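T-lymphoma invasion and metastasis-inducing protein 1 (Homo sapiens, PDB 4K2P) is a signalling protein whose PH-CC-Ex region probably binds phosphoinositides and protein partners such as Par-3 at tight junctions. Local coordinates at residues V8-A13 against Q106-N111; K37-S42 against F50-G55; I75-P80 against D191-R196; A119-V124 against R196-S201; R212-A217 against S234-L239. The protein carries 5 engineered substitutions. All coordinates share one frame; numbering follows the deposited sequence.

Contact 1: residues V8-A13 against Q106-N111; sequences VRKAGA and QTELEN
Lys10 meets the first turns of helix 106-128 at a wide spacing, its CA standing 8.6 Å from that of Asn111, the nearest such pair, and a long side chain has to bridge the interval. The lysine does so with its CG swung away from the backbone N (chi1 177°) and one bend at chi2, which carries the ammonium group to the helix. There NZ donates to OE2 of Glu108 at 2.9 Å, a salt bridge that enters from above the carboxylate plane, about 40° out of it. The other oxygen is the more distant, with OE1 of Glu108 3.8 Å from NZ of Lys10, and one oxygen therefore takes most of the grip. Glu108 is itself bent at chi2 (65°), which brings its carboxylate closer to the strand than the direction of its CB would suggest. CB of Asn111 lies 4.2 Å from NZ of Lys10, loosely flanking the ammonium group, while the ring of Trp112, on the same helix, adds a cation-pi contact. The pairing lies at the surface and ties the first strand of a PH domain to its C-terminal helix, the element that characteristically closes one end of this beta-barrel fold.

Contact 2: residues K37-S42 against F50-G55; sequences KHYWVS and FYESDG
Trp40 and Tyr51 face each other as an antiparallel hydrogen-bonded pair: Trp40 N donates to Tyr51 O at 3.0 Å, and Tyr51 N returns a bond to Trp40 O at 2.9 Å. Val41 and Phe50 follow as a non-hydrogen-bonded pair. Aromatic contacts dominate the face that carries Val41 and Phe50. The edge of the Phe50 ring points at the face of Tyr39 in a T-shaped stack, centroids 5.6 Å apart and planes at 88°, and CB of Phe50 sits over the Tyr39 ring in a CH-pi contact. With chi1 at -66°, Tyr39 places its ring beside its own backbone N, where Phe50 can reach it. A serine in place of Tyr39 would probably leave the edge of Phe50 without its aromatic partner and open a gap beside Glu52. Apolar contact extends the packing, CG2 of Val41 lying 3.8 Å from CD2 of Phe50. Glu52 runs alongside Tyr39, its CG 3.8 Å from CE1 of Tyr39. On the other face, CD1 of Trp40 touches CD1 of Tyr51 at 4.1 Å. Polar links are sparser: one water joins Ser42 OG to Tyr51 OH, while Lys37 and Glu52 stay beyond salt-bridge distance. The antiparallel pairing of strands 37-44 and 47-51 makes this a beta hairpin of the PH-domain barrel.

Contact 3: residues I75-P80 against D191-R196; sequences IVQAVP and DLFRFR
Ile75 lies across Arg194 and Phe193 where an edge of the PH-domain sheet packs on the long helix 168-203 of the CC-Ex region, the strand and helix axes 9.3 Å apart and inclined at 74°. Ile75 crosses the aliphatic part of Arg194 obliquely, its CG1 3.7 Å from CD of the arginine, and crosses Phe193 at about a right angle, its CD1 reaching the ring edge. Gln77 and Phe193 approach from opposite directions, with amide and ring planes 71° apart; OE1 of Gln77 comes to the edge of the ring, 3.8 Å from CZ of Phe193. The bend of Gln77 at chi2 (-77°) turns its amide back, and NE2 of Gln77 donates a hydrogen bond to the preceding carbonyl, Val76 O. Arg194 bends at chi3, so that its methylenes serve the apolar contact while its guanidinium is held by polar partners, among them Tyr198 OH. A further anchor lies within the helix: NH2 of Arg194 meets OD1 of Asp191 at 3.1 Å, from above the carboxylate plane.

Contact 4: residues A119-V124 against R196-S201; sequences ACATAV and RCYLAS
Helix-helix packing between the C-terminal helix of the PH domain and the long helix 168-203 of the CC-Ex region centres on Tyr198, which meets Cys120, Ala121 and Val124. The short axes run 9.3 Å apart with 112° between their directions, and the small Ala121 lies at the crossing, its CA 5.6 Å from that of Tyr198. Cys120 supplies the main contact: its CB hangs over one face of the tyrosine ring, displaced toward the phenol end and 3.4 Å from CZ of Tyr198, in a CH-pi arrangement 28° off the ring normal. The sulfur follows at an oblique angle, SG of Cys120 lying 5.0 Å from the centroid of the Tyr198 ring. Chi1 of -63° sets the tyrosine's CG opposite its carbonyl carbon and sends the ring toward the PH helix. CB of Ala121 touches CB of Tyr198 at 4.0 Å, filling the root of the side chain, while CG2 of Val124 approaches CE2 obliquely. The phenol end is fixed elsewhere, for Tyr198 OH is hydrogen-bonded to Ser74 O. Leu136 and Leu137 of helix 133-161 pack on Val124 and Tyr198 respectively, so three helices converge here, and the bond to Ser74 draws in the chain just ahead of strand 75-78.

Contact 5: residues R212-A217 against S234-L239; sequences RLLAFA and SSFHAL
Across the contact the backbones come closest at Ala217, which ends a type I turn begun at Leu214, and Phe236 of helix 233-241, CA to CA 7.3 Å. Phe236 spans this interval with its ring, which is carried across by a chi1 of -172°, CG lying opposite the backbone N. CB of Ala217 sits over one face of the ring, offset toward its rim, in a CH-pi contact 4.1 Å from the Phe236 centroid and 17° off the normal. At the edge, in the plane of the ring, the backbone O of Leu213 approaches CE2 of Phe236 to 3.3 Å; the same oxygen accepts the backbone N-H of Phe216. CG of Leu213 packs 3.9 Å from CE2 of Phe236, and Leu214 slides past the ring in the opposite direction, its CD2 4.1 Å from CD2 of the phenylalanine. Replacing Phe236 with alanine would probably open a gap beneath Ala217 and beside Leu213 and Leu214, leaving the methyl of Ala217 without the ring it covers. Met190 of helix 168-203 and Thr221 of helix 219-228 also touch this ring. The methyl over the face and the leucines make this chiefly apolar packing, while the ring's edge, with its partly positive C-H groups, probably suits the Leu213 oxygen; no charges pair across it.

In the fold
The chain is a worked example of a domain joined to a helical extension, and its five contacts run from barrel to appendage. Contacts 1 and 2 belong to the PH domain, their centres about 15 Å apart on the neighbouring strands 10-23 and 37-44; contact 2 falls, in sequence, between the two halves of contact 1. Contact 4 takes up helix 106-128 again, past contact 1, and joins it to helix 168-203. Contact 3 sets strand 75-78 on that same helix, its centre about 10 Å from those of contacts 4 and 5, and its segments alternate with those of contact 4. Contact 5 comes last, wholly within the CC-Ex region. Contacts 3 and 4 thus bind both regions into one continuous body.

Contact 1: residues V8-A13 against Q106-N111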
# COMPACT_ATOMS: atom_id res chain seq x y z
N VAL A 8 -1.96 8.39 21.50
CA VAL A 8 -1.43 7.15 20.94
C VAL A 8 -2.56 6.16 20.65
O VAL A 8 -3.29 5.77 21.55
CB VAL A 8 -0.40 6.51 21.90
CG1 VAL A 8 0.04 5.13 21.42
CG2 VAL A 8 0.82 7.40 22.04
N ARG A 9 -2.67 5.74 19.40
CA ARG A 9 -3.69 4.77 19.00
C ARG A 9 -3.21 3.35 19.30
O ARG A 9 -3.98 2.50 19.71
CB ARG A 9 -4.04 4.92 17.51
CG ARG A 9 -5.13 3.97 17.04
CD ARG A 9 -5.35 4.07 15.53
NE ARG A 9 -5.96 5.35 15.13
CZ ARG A 9 -7.26 5.56 14.93
NH1 ARG A 9 -8.13 4.57 15.09
NH2 ARG A 9 -7.69 6.76 14.57
N LYS A 10 -1.92 3.12 19.08
CA LYS A 10 -1.31 1.80 19.25
C LYS A 10 0.19 1.97 19.40
O LYS A 10 0.80 2.74 18.66
CB LYS A 10 -1.63 0.90 18.05
CG LYS A 10 -0.98 -0.48 18.08
CD LYS A 10 -1.61 -1.35 19.15
CE LYS A 10 -1.13 -2.79 19.07
NZ LYS A 10 -1.64 -3.55 20.24
N ALA A 11 0.80 1.25 20.33
CA ALA A 11 2.24 1.30 20.51
C ALA A 11 2.77 -0.04 21.01
O ALA A 11 2.09 -0.72 21.77
CB ALA A 11 2.62 2.41 21.48
N GLY A 12 3.97 -0.43 20.57
CA GLY A 12 4.55 -1.68 21.00
C GLY A 12 5.97 -1.87 20.50
O GLY A 12 6.43 -1.16 19.62
N ALA A 13 6.66 -2.85 21.07
CA ALA A 13 8.01 -3.17 20.67
C ALA A 13 7.98 -4.05 19.41
O ALA A 13 7.31 -5.08 19.39
CB ALA A 13 8.74 -3.88 21.80
N GLN A 106 -0.02 -13.91 16.13
CA GLN A 106 -0.97 -13.61 15.07
C GLN A 106 -1.96 -12.54 15.53
O GLN A 106 -2.34 -11.66 14.76
CB GLN A 106 -1.70 -14.88 14.64
CG GLN A 106 -2.72 -14.67 13.53
CD GLN A 106 -2.11 -14.04 12.29
OE1 GLN A 106 -0.93 -14.21 12.00
NE2 GLN A 106 -2.91 -13.27 11.57
N THR A 107 -2.35 -12.62 16.80
CA THR A 107 -3.33 -11.68 17.34
C THR A 107 -2.77 -10.26 17.32
O THR A 107 -3.43 -9.33 16.89
CB THR A 107 -3.74 -12.07 18.77
OG1 THR A 107 -4.53 -13.27 18.73
CG2 THR A 107 -4.56 -10.97 19.44
N GLU A 108 -1.52 -10.11 17.76
CA GLU A 108 -0.91 -8.80 17.81
C GLU A 108 -0.65 -8.25 16.42
O GLU A 108 -0.76 -7.05 16.18
CB GLU A 108 0.39 -8.86 18.61
CG GLU A 108 0.94 -7.51 18.99
CD GLU A 108 0.03 -6.74 19.96
OE1 GLU A 108 -0.99 -7.29 20.43
OE2 GLU A 108 0.36 -5.59 20.26
N LEU A 109 -0.32 -9.14 15.49
CA LEU A 109 -0.11 -8.74 14.11
C LEU A 109 -1.40 -8.14 13.57
O LEU A 109 -1.39 -7.08 12.96
CB LEU A 109 0.33 -9.93 13.26
CG LEU A 109 0.54 -9.70 11.76
CD1 LEU A 109 1.58 -10.66 11.24
CD2 LEU A 109 -0.75 -9.88 10.99
N GLU A 110 -2.51 -8.83 13.80
CA GLU A 110 -3.81 -8.37 13.32
C GLU A 110 -4.18 -7.05 13.98
O GLU A 110 -4.82 -6.21 13.36
CB GLU A 110 -4.89 -9.41 13.61
CG GLU A 110 -4.89 -10.61 12.68
CD GLU A 110 -5.72 -11.77 13.21
OE1 GLU A 110 -6.31 -11.63 14.31
OE2 GLU A 110 -5.79 -12.82 12.53
N ASN A 111 -3.77 -6.85 15.23
CA ASN A 111 -4.07 -5.61 15.92
C ASN A 111 -3.31 -4.43 15.32
O ASN A 111 -3.84 -3.32 15.26
CB ASN A 111 -3.76 -5.74 17.41
CG ASN A 111 -4.82 -6.53 18.15
OD1 ASN A 111 -5.96 -6.65 17.70
ND2 ASN A 111 -4.44 -7.08 19.30

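Contact 2: residues K37-S42 against F50-G55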
# COMPACT_ATOMS: atom_id res chain seq x y z
N LYS A 37 16.32 -4.31 13.41
CA LYS A 37 16.60 -3.46 14.57
C LYS A 37 15.32 -3.31 15.38
O LYS A 37 14.24 -3.23 14.81
CB LYS A 37 17.11 -2.08 14.14
CG LYS A 37 18.58 -2.05 13.72
CD LYS A 37 19.03 -0.63 13.34
CE LYS A 37 19.10 0.31 14.55
NZ LYS A 37 20.29 0.04 15.41
N HIS A 38 15.43 -3.28 16.70
CA HIS A 38 14.23 -3.15 17.53
C HIS A 38 13.95 -1.69 17.88
O HIS A 38 14.86 -0.89 18.13
CB HIS A 38 14.35 -4.02 18.79
CG HIS A 38 15.18 -3.42 19.88
ND1 HIS A 38 16.53 -3.18 19.75
CD2 HIS A 38 14.85 -3.04 21.14
CE1 HIS A 38 16.99 -2.65 20.87
NE2 HIS A 38 16.00 -2.56 21.73
N TYR A 39 12.68 -1.35 17.90
CA TYR A 39 12.22 -0.03 18.29
C TYR A 39 10.95 -0.16 19.11
O TYR A 39 10.22 -1.13 18.97
CB TYR A 39 11.91 0.84 17.07
CG TYR A 39 13.08 1.22 16.22
CD1 TYR A 39 13.90 2.28 16.56
CD2 TYR A 39 13.34 0.54 15.03
CE1 TYR A 39 14.96 2.64 15.76
CE2 TYR A 39 14.40 0.90 14.23
CZ TYR A 39 15.21 1.95 14.60
OH TYR A 39 16.27 2.31 13.80
N TRP A 40 10.70 0.82 19.95
CA TRP A 40 9.36 1.08 20.42
C TRP A 40 8.65 1.90 19.34
O TRP A 40 9.07 3.00 19.00
CB TRP A 40 9.38 1.83 21.74
CG TRP A 40 8.02 2.03 22.32
CD1 TRP A 40 7.29 3.19 22.33
CD2 TRP A 40 7.22 1.05 22.97
NE1 TRP A 40 6.09 2.98 22.95
CE2 TRP A 40 6.02 1.67 23.35
CE3 TRP A 40 7.40 -0.31 23.27
CZ2 TRP A 40 5.00 0.99 24.02
CZ3 TRP A 40 6.39 -0.98 23.93
CH2 TRP A 40 5.20 -0.33 24.29
N VAL A 41 7.59 1.35 18.77
CA VAL A 41 6.90 1.99 17.66
C VAL A 41 5.55 2.48 18.15
O VAL A 41 4.79 1.73 18.73
CB VAL A 41 6.72 1.02 16.48
CG1 VAL A 41 5.95 1.68 15.33
CG2 VAL A 41 8.08 0.54 16.01
N SER A 42 5.26 3.75 17.87
CA SER A 42 4.06 4.40 18.37
C SER A 42 3.31 5.10 17.24
O SER A 42 3.85 5.99 16.58
CB SER A 42 4.42 5.39 19.46
OG SER A 42 3.27 6.01 20.00
N PHE A 50 9.39 6.10 15.87
CA PHE A 50 10.30 5.04 16.27
C PHE A 50 11.23 5.56 17.34
O PHE A 50 11.94 6.54 17.13
CB PHE A 50 11.09 4.54 15.06
CG PHE A 50 10.24 3.93 13.99
CD1 PHE A 50 9.42 4.71 13.21
CD2 PHE A 50 10.29 2.58 13.74
CE1 PHE A 50 8.64 4.15 12.22
CE2 PHE A 50 9.51 2.01 12.75
CZ PHE A 50 8.69 2.79 11.99
N TYR A 51 11.21 4.89 18.50
CA TYR A 51 12.00 5.29 19.67
C TYR A 51 13.01 4.19 20.01
O TYR A 51 12.70 3.01 19.90
CB TYR A 51 11.11 5.52 20.89
CG TYR A 51 10.04 6.60 20.77
CD1 TYR A 51 8.80 6.32 20.20
CD2 TYR A 51 10.25 7.87 21.28
CE1 TYR A 51 7.82 7.30 20.11
CE2 TYR A 51 9.28 8.85 21.20
CZ TYR A 51 8.07 8.56 20.62
OH TYR A 51 7.10 9.53 20.54
N GLU A 52 14.22 4.58 20.41
CA GLU A 52 15.18 3.63 20.97
C GLU A 52 15.19 3.68 22.49
O GLU A 52 15.07 4.76 23.08
CB GLU A 52 16.59 3.90 20.45
CG GLU A 52 16.78 3.56 18.97
CD GLU A 52 18.21 3.77 18.50
OE1 GLU A 52 19.06 4.22 19.31
OE2 GLU A 52 18.49 3.49 17.31
N SER A 53 15.33 2.52 23.11
CA SER A 53 15.49 2.44 24.56
C SER A 53 16.89 2.86 24.99
O SER A 53 17.87 2.50 24.34
CB SER A 53 15.21 1.01 25.03
OG SER A 53 15.29 0.93 26.44
N ASP A 54 16.98 3.62 26.08
CA ASP A 54 18.27 3.97 26.67
C ASP A 54 18.68 2.93 27.72
O ASP A 54 19.70 3.09 28.41
CB ASP A 54 18.24 5.38 27.28
CG ASP A 54 17.35 5.47 28.51
OD1 ASP A 54 16.62 4.51 28.81
OD2 ASP A 54 17.37 6.53 29.17
N GLY A 55 17.87 1.88 27.85
CA GLY A 55 18.20 0.75 28.71
C GLY A 55 17.94 0.92 30.19
O GLY A 55 18.32 0.05 30.99
O HOH W 1 4.14 8.88 20.28

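Contact 3: residues I75-P80 against D191-R196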
# COMPACT_ATOMS: atom_id res chain seq x y z
N ILE A 75 -0.76 0.65 2.79
CA ILE A 75 -1.33 -0.68 2.89
C ILE A 75 -0.44 -1.49 3.82
O ILE A 75 0.78 -1.38 3.78
CB ILE A 75 -1.44 -1.39 1.52
CG1 ILE A 75 -2.46 -0.68 0.62
CG2 ILE A 75 -1.85 -2.85 1.70
CD1 ILE A 75 -2.43 -1.14 -0.84
N VAL A 76 -1.05 -2.33 4.65
CA VAL A 76 -0.31 -3.22 5.51
C VAL A 76 -0.80 -4.62 5.17
O VAL A 76 -2.00 -4.84 5.01
CB VAL A 76 -0.50 -2.92 7.01
CG1 VAL A 76 0.50 -3.71 7.84
CG2 VAL A 76 -0.34 -1.43 7.29
N GLN A 77 0.14 -5.56 5.04
CA GLN A 77 -0.15 -6.95 4.71
C GLN A 77 0.66 -7.88 5.60
O GLN A 77 1.85 -7.69 5.78
CB GLN A 77 0.19 -7.26 3.25
CG GLN A 77 -0.64 -6.53 2.22
CD GLN A 77 -2.01 -7.14 2.05
OE1 GLN A 77 -2.18 -8.13 1.34
NE2 GLN A 77 -3.00 -6.55 2.70
N ALA A 78 0.02 -8.91 6.14
CA ALA A 78 0.74 -10.02 6.74
C ALA A 78 1.65 -10.65 5.70
O ALA A 78 1.34 -10.65 4.51
CB ALA A 78 -0.23 -11.06 7.28
N VAL A 79 2.79 -11.16 6.16
CA VAL A 79 3.72 -11.89 5.30
C VAL A 79 3.98 -13.24 5.93
O VAL A 79 5.11 -13.55 6.31
CB VAL A 79 5.05 -11.14 5.12
CG1 VAL A 79 5.84 -11.75 3.96
CG2 VAL A 79 4.80 -9.66 4.85
N PRO A 80 2.95 -14.08 6.04
CA PRO A 80 3.16 -15.37 6.68
C PRO A 80 4.11 -16.26 5.87
O PRO A 80 4.60 -17.26 6.37
CB PRO A 80 1.76 -15.98 6.72
CG PRO A 80 1.03 -15.31 5.62
CD PRO A 80 1.57 -13.92 5.56
N ASP A 191 -6.14 1.18 -5.52
CA ASP A 191 -6.88 2.08 -4.63
C ASP A 191 -8.10 1.38 -4.05
O ASP A 191 -8.41 1.53 -2.87
CB ASP A 191 -7.31 3.35 -5.36
CG ASP A 191 -6.15 4.32 -5.57
OD1 ASP A 191 -5.20 4.31 -4.78
OD2 ASP A 191 -6.20 5.10 -6.54
N LEU A 192 -8.76 0.58 -4.87
CA LEU A 192 -9.94 -0.18 -4.47
C LEU A 192 -9.59 -1.21 -3.40
O LEU A 192 -10.33 -1.40 -2.44
CB LEU A 192 -10.56 -0.85 -5.69
CG LEU A 192 -11.79 -1.73 -5.46
CD1 LEU A 192 -12.88 -0.96 -4.76
CD2 LEU A 192 -12.28 -2.27 -6.78
N PHE A 193 -8.47 -1.90 -3.59
CA PHE A 193 -7.99 -2.90 -2.65
C PHE A 193 -7.68 -2.21 -1.32
O PHE A 193 -8.01 -2.72 -0.25
CB PHE A 193 -6.75 -3.60 -3.22
CG PHE A 193 -6.12 -4.62 -2.30
CD1 PHE A 193 -5.12 -4.25 -1.42
CD2 PHE A 193 -6.49 -5.95 -2.36
CE1 PHE A 193 -4.53 -5.18 -0.59
CE2 PHE A 193 -5.90 -6.88 -1.54
CZ PHE A 193 -4.92 -6.50 -0.65
N ARG A 194 -7.07 -1.04 -1.42
CA ARG A 194 -6.67 -0.27 -0.25
C ARG A 194 -7.88 0.18 0.55
O ARG A 194 -7.90 0.04 1.78
CB ARG A 194 -5.83 0.93 -0.69
CG ARG A 194 -5.32 1.76 0.47
CD ARG A 194 -4.12 2.60 0.07
NE ARG A 194 -4.43 3.54 -1.01
CZ ARG A 194 -5.06 4.70 -0.85
NH1 ARG A 194 -5.49 5.07 0.35
NH2 ARG A 194 -5.28 5.49 -1.89
N PHE A 195 -8.90 0.71 -0.12
CA PHE A 195 -10.09 1.16 0.58
C PHE A 195 -10.82 -0.03 1.17
O PHE A 195 -11.42 0.09 2.23
CB PHE A 195 -11.01 1.96 -0.34
CG PHE A 195 -10.54 3.37 -0.58
CD1 PHE A 195 -10.56 4.29 0.46
CD2 PHE A 195 -10.09 3.78 -1.81
CE1 PHE A 195 -10.13 5.59 0.26
CE2 PHE A 195 -9.66 5.09 -2.02
CZ PHE A 195 -9.68 5.98 -0.98
N ARG A 196 -10.75 -1.17 0.50
CA ARG A 196 -11.38 -2.38 1.03
C ARG A 196 -10.63 -2.88 2.26
O ARG A 196 -11.22 -3.52 3.14
CB ARG A 196 -11.44 -3.46 -0.03
CG ARG A 196 -12.59 -3.28 -0.99
CD ARG A 196 -12.60 -4.32 -2.09
NE ARG A 196 -13.76 -4.16 -2.95
CZ ARG A 196 -13.83 -4.56 -4.21
NH1 ARG A 196 -12.79 -5.13 -4.80
NH2 ARG A 196 -14.95 -4.37 -4.90

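Contact 4: residues A119-V124 against R196-S201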
# COMPACT_ATOMS: atom_id res chain seq x y z
N ALA A 119 -6.26 4.29 11.22
CA ALA A 119 -5.67 5.61 11.16
C ALA A 119 -5.76 6.15 9.73
O ALA A 119 -6.06 7.32 9.53
CB ALA A 119 -4.22 5.57 11.62
N CYS A 120 -5.49 5.29 8.76
CA CYS A 120 -5.55 5.68 7.36
C CYS A 120 -6.97 6.03 6.97
O CYS A 120 -7.20 6.96 6.20
CB CYS A 120 -5.01 4.57 6.46
SG CYS A 120 -3.23 4.37 6.56
N ALA A 121 -7.92 5.30 7.51
CA ALA A 121 -9.32 5.50 7.19
C ALA A 121 -9.77 6.86 7.71
O ALA A 121 -10.48 7.60 7.03
CB ALA A 121 -10.16 4.38 7.78
N THR A 122 -9.32 7.20 8.92
CA THR A 122 -9.61 8.48 9.54
C THR A 122 -8.98 9.61 8.74
O THR A 122 -9.57 10.68 8.61
CB THR A 122 -9.10 8.55 11.01
OG1 THR A 122 -9.75 7.55 11.81
CG2 THR A 122 -9.38 9.92 11.62
N ALA A 123 -7.79 9.38 8.21
CA ALA A 123 -7.11 10.40 7.43
C ALA A 123 -7.89 10.70 6.14
O ALA A 123 -7.98 11.85 5.71
CB ALA A 123 -5.69 9.98 7.11
N VAL A 124 -8.44 9.66 5.52
CA VAL A 124 -9.25 9.82 4.32
C VAL A 124 -10.49 10.65 4.64
O VAL A 124 -10.87 11.53 3.87
CB VAL A 124 -9.66 8.45 3.73
CG1 VAL A 124 -10.68 8.62 2.61
CG2 VAL A 124 -8.45 7.71 3.22
N ARG A 196 -10.75 -1.17 0.50
CA ARG A 196 -11.38 -2.38 1.03
C ARG A 196 -10.63 -2.88 2.26
O ARG A 196 -11.22 -3.52 3.14
CB ARG A 196 -11.44 -3.46 -0.03
CG ARG A 196 -12.59 -3.28 -0.99
CD ARG A 196 -12.60 -4.32 -2.09
NE ARG A 196 -13.76 -4.16 -2.95
CZ ARG A 196 -13.83 -4.56 -4.21
NH1 ARG A 196 -12.79 -5.13 -4.80
NH2 ARG A 196 -14.95 -4.37 -4.90
N CYS A 197 -9.34 -2.61 2.33
CA CYS A 197 -8.57 -2.94 3.52
C CYS A 197 -9.03 -2.07 4.68
O CYS A 197 -9.22 -2.55 5.80
CB CYS A 197 -7.08 -2.76 3.28
SG CYS A 197 -6.30 -4.08 2.35
N TYR A 198 -9.19 -0.77 4.41
CA TYR A 198 -9.60 0.19 5.44
C TYR A 198 -10.97 -0.16 5.97
O TYR A 198 -11.22 -0.13 7.18
CB TYR A 198 -9.62 1.61 4.88
CG TYR A 198 -8.30 2.15 4.41
CD1 TYR A 198 -7.11 1.45 4.60
CD2 TYR A 198 -8.24 3.37 3.77
CE1 TYR A 198 -5.90 1.97 4.16
CE2 TYR A 198 -7.06 3.89 3.33
CZ TYR A 198 -5.89 3.19 3.52
OH TYR A 198 -4.72 3.75 3.07
N LEU A 199 -11.87 -0.48 5.05
CA LEU A 199 -13.25 -0.78 5.40
C LEU A 199 -13.31 -2.05 6.23
O LEU A 199 -14.05 -2.13 7.20
CB LEU A 199 -14.11 -0.92 4.15
CG LEU A 199 -15.60 -1.19 4.41
CD1 LEU A 199 -16.24 -0.07 5.21
CD2 LEU A 199 -16.33 -1.39 3.10
N ALA A 200 -12.52 -3.05 5.83
CA ALA A 200 -12.51 -4.33 6.53
C ALA A 200 -12.01 -4.15 7.95
O ALA A 200 -12.52 -4.77 8.89
CB ALA A 200 -11.66 -5.33 5.78
N SER A 201 -11.03 -3.28 8.11
CA SER A 201 -10.42 -3.04 9.40
C SER A 201 -11.41 -2.36 10.35
O SER A 201 -11.39 -2.63 11.55
CB SER A 201 -9.14 -2.22 9.24
OG SER A 201 -8.10 -3.02 8.69

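Contact 5: residues R212-A217 against S234-L239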
# COMPACT_ATOMS: atom_id res chain seq x y z
N ARG A 212 -5.97 -11.97 -6.01
CA ARG A 212 -6.82 -11.30 -6.99
C ARG A 212 -6.22 -9.97 -7.44
O ARG A 212 -6.33 -9.61 -8.61
CB ARG A 212 -8.21 -11.04 -6.43
CG ARG A 212 -9.15 -12.21 -6.52
CD ARG A 212 -10.56 -11.76 -6.19
NE ARG A 212 -11.50 -12.88 -6.12
CZ ARG A 212 -12.14 -13.38 -7.17
NH1 ARG A 212 -11.93 -12.88 -8.39
NH2 ARG A 212 -12.98 -14.40 -7.02
N LEU A 213 -5.59 -9.25 -6.53
CA LEU A 213 -5.01 -7.96 -6.88
C LEU A 213 -3.82 -8.15 -7.81
O LEU A 213 -3.67 -7.43 -8.79
CB LEU A 213 -4.57 -7.17 -5.65
CG LEU A 213 -3.87 -5.84 -5.93
CD1 LEU A 213 -4.80 -4.86 -6.65
CD2 LEU A 213 -3.33 -5.23 -4.65
N LEU A 214 -2.96 -9.11 -7.47
CA LEU A 214 -1.73 -9.30 -8.24
C LEU A 214 -2.00 -9.64 -9.70
O LEU A 214 -1.20 -9.33 -10.57
CB LEU A 214 -0.87 -10.39 -7.62
CG LEU A 214 0.01 -9.87 -6.48
CD1 LEU A 214 0.58 -11.03 -5.70
CD2 LEU A 214 1.12 -8.98 -7.03
N ALA A 215 -3.13 -10.29 -9.96
CA ALA A 215 -3.49 -10.65 -11.33
C ALA A 215 -3.70 -9.41 -12.21
O ALA A 215 -3.66 -9.51 -13.43
CB ALA A 215 -4.75 -11.51 -11.33
N PHE A 216 -3.90 -8.25 -11.60
CA PHE A 216 -4.08 -7.01 -12.35
C PHE A 216 -2.77 -6.32 -12.70
O PHE A 216 -2.77 -5.33 -13.43
CB PHE A 216 -4.96 -6.03 -11.55
CG PHE A 216 -6.40 -6.42 -11.50
CD1 PHE A 216 -7.17 -6.38 -12.65
CD2 PHE A 216 -6.98 -6.84 -10.32
CE1 PHE A 216 -8.49 -6.76 -12.61
CE2 PHE A 216 -8.30 -7.22 -10.27
CZ PHE A 216 -9.06 -7.18 -11.43
N ALA A 217 -1.66 -6.83 -12.20
CA ALA A 217 -0.36 -6.26 -12.55
C ALA A 217 -0.08 -6.47 -14.03
O ALA A 217 -0.16 -7.58 -14.54
CB ALA A 217 0.75 -6.88 -11.70
N SER A 234 2.65 -5.83 -1.58
CA SER A 234 3.48 -4.73 -1.09
C SER A 234 4.38 -4.12 -2.16
O SER A 234 4.55 -2.90 -2.20
CB SER A 234 4.33 -5.20 0.10
OG SER A 234 3.50 -5.55 1.19
N SER A 235 4.98 -4.96 -3.00
CA SER A 235 5.85 -4.45 -4.06
C SER A 235 5.03 -3.84 -5.20
O SER A 235 5.44 -2.87 -5.83
CB SER A 235 6.76 -5.57 -4.58
OG SER A 235 6.00 -6.60 -5.17
N PHE A 236 3.86 -4.43 -5.45
CA PHE A 236 2.92 -3.93 -6.45
C PHE A 236 2.52 -2.52 -6.04
O PHE A 236 2.58 -1.59 -6.84
CB PHE A 236 1.71 -4.87 -6.52
CG PHE A 236 0.75 -4.57 -7.64
CD1 PHE A 236 1.01 -3.61 -8.61
CD2 PHE A 236 -0.44 -5.28 -7.73
CE1 PHE A 236 0.11 -3.36 -9.63
CE2 PHE A 236 -1.34 -5.04 -8.76
CZ PHE A 236 -1.07 -4.07 -9.70
N HIS A 237 2.14 -2.37 -4.78
CA HIS A 237 1.73 -1.08 -4.25
C HIS A 237 2.87 -0.09 -4.33
O HIS A 237 2.65 1.04 -4.72
CB HIS A 237 1.25 -1.18 -2.80
CG HIS A 237 0.74 0.13 -2.27
ND1 HIS A 237 0.87 0.50 -0.95
CD2 HIS A 237 0.13 1.16 -2.89
CE1 HIS A 237 0.34 1.70 -0.78
NE2 HIS A 237 -0.11 2.12 -1.95
N ALA A 238 4.08 -0.51 -3.95
CA ALA A 238 5.21 0.41 -3.95
C ALA A 238 5.47 0.96 -5.36
O ALA A 238 5.76 2.14 -5.53
CB ALA A 238 6.46 -0.28 -3.42
N LEU A 239 5.37 0.09 -6.36
CA LEU A 239 5.62 0.47 -7.74
C LEU A 239 4.56 1.45 -8.23
O LEU A 239 4.87 2.44 -8.88
CB LEU A 239 5.66 -0.78 -8.62
CG LEU A 239 6.89 -1.66 -8.40
CD1 LEU A 239 6.67 -3.05 -8.95
CD2 LEU A 239 8.11 -1.02 -9.04